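Branched-chain alpha-ketoacid decarboxylase (Lactococcus lactis, PDB 2VBF) probably decarboxylates branched-chain and aromatic alpha-keto acids to aldehydes, working with thiamine diphosphate and one magnesium ion per subunit. Local coordinates at residues D29-L32 and D33-E37; E552-P555 and K556-K560. One frame throughout, in Å; residues are numbered along the deposited sequence.

Contact 1. Residues D29-L32 and D33-E37; sequences DYLL and DRLHE
Tyr30 and Arg34, one helical turn apart, run side by side and point the same way, with the phenol ring and the guanidinium group turned almost at right angles (86°). The Arg34 chain supplies the touch: its CG lies 3.9 Å from Tyr30 CE2, and its NE reaches the same ring obliquely. A bend at chi2 (-52°) leads the arginine past the ring, while a chi1 of -167° swings the Tyr30 ring alongside Arg34. On the next faces of the turn, Leu31 CD1 meets Leu35 CG at 4.2 Å, and Leu32 CD2 touches Leu35 CD1. Underneath run four consecutive i to i+4 bonds, from Asp33 N to Asp29 O (2.8 Å) through to His36 N and Leu32 O. In the second shell Asp170 grips both polar ends, OD1 in a salt bridge with Arg34 NE and OD2 hydrogen-bonded to Tyr30 OH. Arg34 NH1 also bonds Glu37 OE2 at 2.8 Å, on the syn lone pair of that oxygen, and reaches Leu201 O besides. A leucine in place of Arg34 would probably leave the carboxylates of Asp170 and Glu37 without this positive mate. Asp33 is held by Tyr25, Lys198 and Arg61. Helix 27-37 thus sits against helix 165-179 through Tyr30, Leu31 and Arg34, against helix 52-60 through Leu32, and on strand 42-45 of the parallel sheet through Leu32 and Leu35.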
loop_
_atom_site.group_PDB
_atom_site.type_symbol
_atom_site.label_atom_id
_atom_site.label_comp_id
_atom_site.label_asym_id
_atom_site.label_seq_id
_atom_site.Cartn_x
_atom_site.Cartn_y
_atom_site.Cartn_z
ATOM N N ASP A 29 3.529 28.521 -1.535
ATOM C CA ASP A 29 2.870 29.265 -2.613
ATOM C C ASP A 29 3.564 29.054 -3.962
ATOM O O ASP A 29 2.907 28.878 -4.984
ATOM C CB ASP A 29 2.841 30.766 -2.295
ATOM C CG ASP A 29 2.120 31.079 -0.998
ATOM O OD1 ASP A 29 0.989 30.591 -0.803
ATOM O OD2 ASP A 29 2.689 31.800 -0.156
ATOM N N TYR A 30 4.894 29.067 -3.946
ATOM C CA TYR A 30 5.694 28.854 -5.158
ATOM C C TYR A 30 5.384 27.497 -5.799
ATOM O O TYR A 30 5.096 27.405 -7.005
ATOM C CB TYR A 30 7.180 28.959 -4.832
ATOM C CG TYR A 30 8.083 29.064 -6.047
ATOM C CD1 TYR A 30 8.532 30.301 -6.492
ATOM C CD2 TYR A 30 8.494 27.934 -6.744
ATOM C CE1 TYR A 30 9.353 30.408 -7.591
ATOM C CE2 TYR A 30 9.319 28.033 -7.851
ATOM C CZ TYR A 30 9.743 29.275 -8.275
ATOM O OH TYR A 30 10.566 29.408 -9.375
ATOM N N LEU A 31 5.419 26.458 -4.968
ATOM C CA LEU A 31 5.100 25.098 -5.403
ATOM C C LEU A 31 3.693 25.007 -5.976
ATOM O O LEU A 31 3.501 24.477 -7.072
ATOM C CB LEU A 31 5.289 24.119 -4.250
ATOM C CG LEU A 31 5.019 22.636 -4.500
ATOM C CD1 LEU A 31 5.714 22.158 -5.770
ATOM C CD2 LEU A 31 5.488 21.819 -3.281
ATOM N N LEU A 32 2.716 25.576 -5.266
ATOM C CA LEU A 32 1.337 25.509 -5.706
ATOM C C LEU A 32 1.126 26.321 -7.000
ATOM O O LEU A 32 0.369 25.908 -7.876
ATOM C CB LEU A 32 0.388 25.937 -4.573
ATOM C CG LEU A 32 0.337 24.979 -3.359
ATOM C CD1 LEU A 32 -0.448 25.577 -2.215
ATOM C CD2 LEU A 32 -0.256 23.637 -3.772
ATOM N N ASP A 33 1.831 27.444 -7.136
ATOM C CA ASP A 33 1.782 28.219 -8.372
ATOM C C ASP A 33 2.290 27.387 -9.555
ATOM O O ASP A 33 1.659 27.360 -10.616
ATOM C CB ASP A 33 2.584 29.513 -8.254
ATOM C CG ASP A 33 1.789 30.662 -7.626
ATOM O OD1 ASP A 33 0.577 30.527 -7.392
ATOM O OD2 ASP A 33 2.394 31.721 -7.370
ATOM N N ARG A 34 3.413 26.692 -9.359
ATOM C CA ARG A 34 3.984 25.851 -10.411
ATOM C C ARG A 34 3.061 24.689 -10.764
ATOM O O ARG A 34 2.905 24.366 -11.932
ATOM C CB ARG A 34 5.358 25.316 -10.019
ATOM C CG ARG A 34 6.476 26.365 -9.975
ATOM C CD ARG A 34 6.565 27.178 -11.271
ATOM N NE ARG A 34 7.899 27.742 -11.487
ATOM C CZ ARG A 34 8.229 28.528 -12.514
ATOM N NH1 ARG A 34 7.328 28.887 -13.413
ATOM N NH2 ARG A 34 9.468 28.981 -12.637
ATOM N N LEU A 35 2.447 24.064 -9.756
ATOM C CA LEU A 35 1.465 23.007 -10.014
ATOM C C LEU A 35 0.279 23.534 -10.821
ATOM O O LEU A 35 -0.177 22.884 -11.759
ATOM C CB LEU A 35 0.996 22.345 -8.711
ATOM C CG LEU A 35 2.079 21.641 -7.890
ATOM C CD1 LEU A 35 1.421 21.033 -6.648
ATOM C CD2 LEU A 35 2.852 20.575 -8.699
ATOM N N HIS A 36 -0.216 24.716 -10.470
ATOM C CA HIS A 36 -1.257 25.373 -11.267
ATOM C C HIS A 36 -0.840 25.562 -12.728
ATOM O O HIS A 36 -1.628 25.314 -13.635
ATOM C CB HIS A 36 -1.633 26.724 -10.668
ATOM C CG HIS A 36 -2.541 27.533 -11.542
ATOM N ND1 HIS A 36 -3.882 27.251 -11.681
ATOM C CD2 HIS A 36 -2.295 28.606 -12.333
ATOM C CE1 HIS A 36 -4.427 28.120 -12.515
ATOM N NE2 HIS A 36 -3.484 28.947 -12.932
ATOM N N GLU A 37 0.399 26.000 -12.952
ATOM C CA GLU A 37 0.921 26.180 -14.308
ATOM C C GLU A 37 0.882 24.887 -15.118
ATOM O O GLU A 37 0.698 24.916 -16.341
ATOM C CB GLU A 37 2.371 26.645 -14.294
ATOM C CG GLU A 37 2.645 28.039 -13.824
ATOM C CD GLU A 37 4.130 28.367 -13.929
ATOM O OE1 GLU A 37 4.823 27.778 -14.789
ATOM O OE2 GLU A 37 4.601 29.217 -13.155
#

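Contact 2. Residues E552-P555 and K556-K560; sequences EDAP and KLLKK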
loop_
_atom_site.group_PDB
_atom_site.type_symbol
_atom_site.label_atom_id
_atom_site.label_comp_id
_atom_site.label_asym_id
_atom_site.label_seq_id
_atom_site.Cartn_x
_atom_site.Cartn_y
_atom_site.Cartn_z
ATOM N N GLU A 552 -15.862 -19.946 -14.098
ATOM C CA GLU A 552 -15.210 -20.673 -15.194
ATOM C C GLU A 552 -15.237 -19.907 -16.512
ATOM O O GLU A 552 -14.585 -20.305 -17.478
ATOM C CB GLU A 552 -15.887 -22.026 -15.421
ATOM C CG GLU A 552 -15.872 -22.940 -14.205
ATOM C CD GLU A 552 -17.054 -22.752 -13.263
ATOM O OE1 GLU A 552 -17.922 -21.875 -13.498
ATOM O OE2 GLU A 552 -17.110 -23.504 -12.271
ATOM N N ASP A 553 -15.995 -18.816 -16.549
ATOM C CA ASP A 553 -16.203 -18.051 -17.777
ATOM C C ASP A 553 -15.118 -16.986 -17.953
ATOM O O ASP A 553 -14.899 -16.157 -17.076
ATOM C CB ASP A 553 -17.584 -17.406 -17.726
ATOM C CG ASP A 553 -18.003 -16.756 -19.037
ATOM O OD1 ASP A 553 -17.365 -16.978 -20.085
ATOM O OD2 ASP A 553 -18.995 -16.001 -18.988
ATOM N N ALA A 554 -14.442 -17.032 -19.090
ATOM C CA ALA A 554 -13.428 -16.036 -19.440
ATOM C C ALA A 554 -13.610 -15.613 -20.899
ATOM O O ALA A 554 -13.968 -16.444 -21.733
ATOM C CB ALA A 554 -12.051 -16.613 -19.239
ATOM N N PRO A 555 -13.358 -14.332 -21.211
ATOM C CA PRO A 555 -13.473 -13.880 -22.594
ATOM C C PRO A 555 -12.465 -14.603 -23.481
ATOM O O PRO A 555 -11.403 -15.004 -23.007
ATOM C CB PRO A 555 -13.164 -12.382 -22.507
ATOM C CG PRO A 555 -12.354 -12.240 -21.290
ATOM C CD PRO A 555 -12.895 -13.250 -20.324
ATOM N N LYS A 556 -12.811 -14.787 -24.753
ATOM C CA LYS A 556 -11.961 -15.545 -25.681
ATOM C C LYS A 556 -10.489 -15.148 -25.623
ATOM O O LYS A 556 -9.618 -16.016 -25.614
ATOM C CB LYS A 556 -12.490 -15.421 -27.117
ATOM C CG LYS A 556 -13.755 -16.226 -27.346
ATOM C CD LYS A 556 -14.250 -16.170 -28.785
ATOM C CE LYS A 556 -15.430 -17.127 -29.001
ATOM N NZ LYS A 556 -16.700 -16.638 -28.386
ATOM N N LEU A 557 -10.202 -13.852 -25.559
ATOM C CA LEU A 557 -8.804 -13.396 -25.539
ATOM C C LEU A 557 -8.066 -13.956 -24.318
ATOM O O LEU A 557 -6.911 -14.373 -24.434
ATOM C CB LEU A 557 -8.697 -11.862 -25.571
ATOM C CG LEU A 557 -7.275 -11.274 -25.642
ATOM C CD1 LEU A 557 -6.519 -11.848 -26.834
ATOM C CD2 LEU A 557 -7.301 -9.748 -25.719
ATOM N N LEU A 558 -8.731 -13.972 -23.162
ATOM C CA LEU A 558 -8.102 -14.432 -21.918
ATOM C C LEU A 558 -7.957 -15.950 -21.892
ATOM O O LEU A 558 -6.998 -16.477 -21.326
ATOM C CB LEU A 558 -8.878 -13.950 -20.681
ATOM C CG LEU A 558 -8.374 -14.413 -19.309
ATOM C CD1 LEU A 558 -6.880 -14.128 -19.149
ATOM C CD2 LEU A 558 -9.163 -13.746 -18.201
ATOM N N LYS A 559 -8.899 -16.659 -22.502
ATOM C CA LYS A 559 -8.774 -18.109 -22.610
ATOM C C LYS A 559 -7.452 -18.465 -23.286
ATOM O O LYS A 559 -6.795 -19.430 -22.901
ATOM C CB LYS A 559 -9.955 -18.707 -23.380
ATOM C CG LYS A 559 -11.262 -18.670 -22.601
ATOM C CD LYS A 559 -12.364 -19.452 -23.296
ATOM C CE LYS A 559 -12.179 -20.970 -23.182
ATOM N NZ LYS A 559 -12.109 -21.442 -21.765
ATOM N N LYS A 560 -7.053 -17.663 -24.272
ATOM C CA LYS A 560 -5.799 -17.888 -24.991
ATOM C C LYS A 560 -4.601 -17.368 -24.203
ATOM O O LYS A 560 -3.593 -18.051 -24.067
ATOM C CB LYS A 560 -5.855 -17.230 -26.367
ATOM C CG LYS A 560 -6.982 -17.756 -27.252
ATOM C CD LYS A 560 -7.053 -17.005 -28.567
ATOM C CE LYS A 560 -8.191 -17.516 -29.445
ATOM N NZ LYS A 560 -7.996 -18.956 -29.826
HETATM O O HOH W 1 -13.192 -20.015 -20.020
#
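The puckered pyrrolidine ring of Pro555 presents CG and CD to Leu558, with CG 3.9 Å from Leu558 CB; elsewhere the ring meets Gln379, Asp380 and Trp383 of helix 379-389 and Thr402 of helix 402-407. Pro555 is the N-cap of helix 556-568, which follows the loop after strand 542-548 in the thiamine diphosphate-binding C-terminal part of the chain. Proline has no side-chain acceptor to cap the first N-H groups; its carbonyl opens the helix's ordinary i to i+4 bonding. Lys559 N donates to Pro555 O at 3.0 Å, nearly along the C=O axis (162°), and Leu558 N adds a weak, bent bond to the same oxygen. Leu558 has CG anti to its backbone N (chi1 177°), which carries CD2 back to the CB of Ala554, 4.2 Å away. This leucine also packs on Thr402, Phe405 and Val484, and Ala554 touches Glu487, so the buried side of the first turn fits between helices 402-407 and 483-488. Thr402 and Val484 bind thiamine diphosphate, so the helix start backs the cofactor pocket. The other side carries lysines. Lys556 sends its NZ to a salt bridge with Asp380 of helix 379-389. Lys559 instead lays its aliphatic part along the loop, CG resting 3.6 Å from Ala554 O and 4.0 Å from Ala554 CB. Bends at chi3 and chi4 then fold its chain back toward the loop backbone, where NZ comes suspiciously close, 2.5 Å, to a water oxygen. The same water is weakly bonded to Ala554 N and lies 2.9 Å from Glu552 O.

Contacts 1 and 2 follow in series along the chain and lie on opposite sides of its centre, with their own centres 47 Å apart and nearest atoms about 36 Å apart. Only contact 2 is close to the cofactor: the Leu558 side chain is about 5 Å from bound thiamine diphosphate and about 9 Å from the magnesium ion. Contact 1 lies away from the cofactor and metal sites, yet it packs on strand 42-45, whose end leads straight into the pocket residues Val46, Pro47 and Gly48. As is usual in this family, N-terminal and C-terminal binding domains of partner subunits probably face each other across each cofactor.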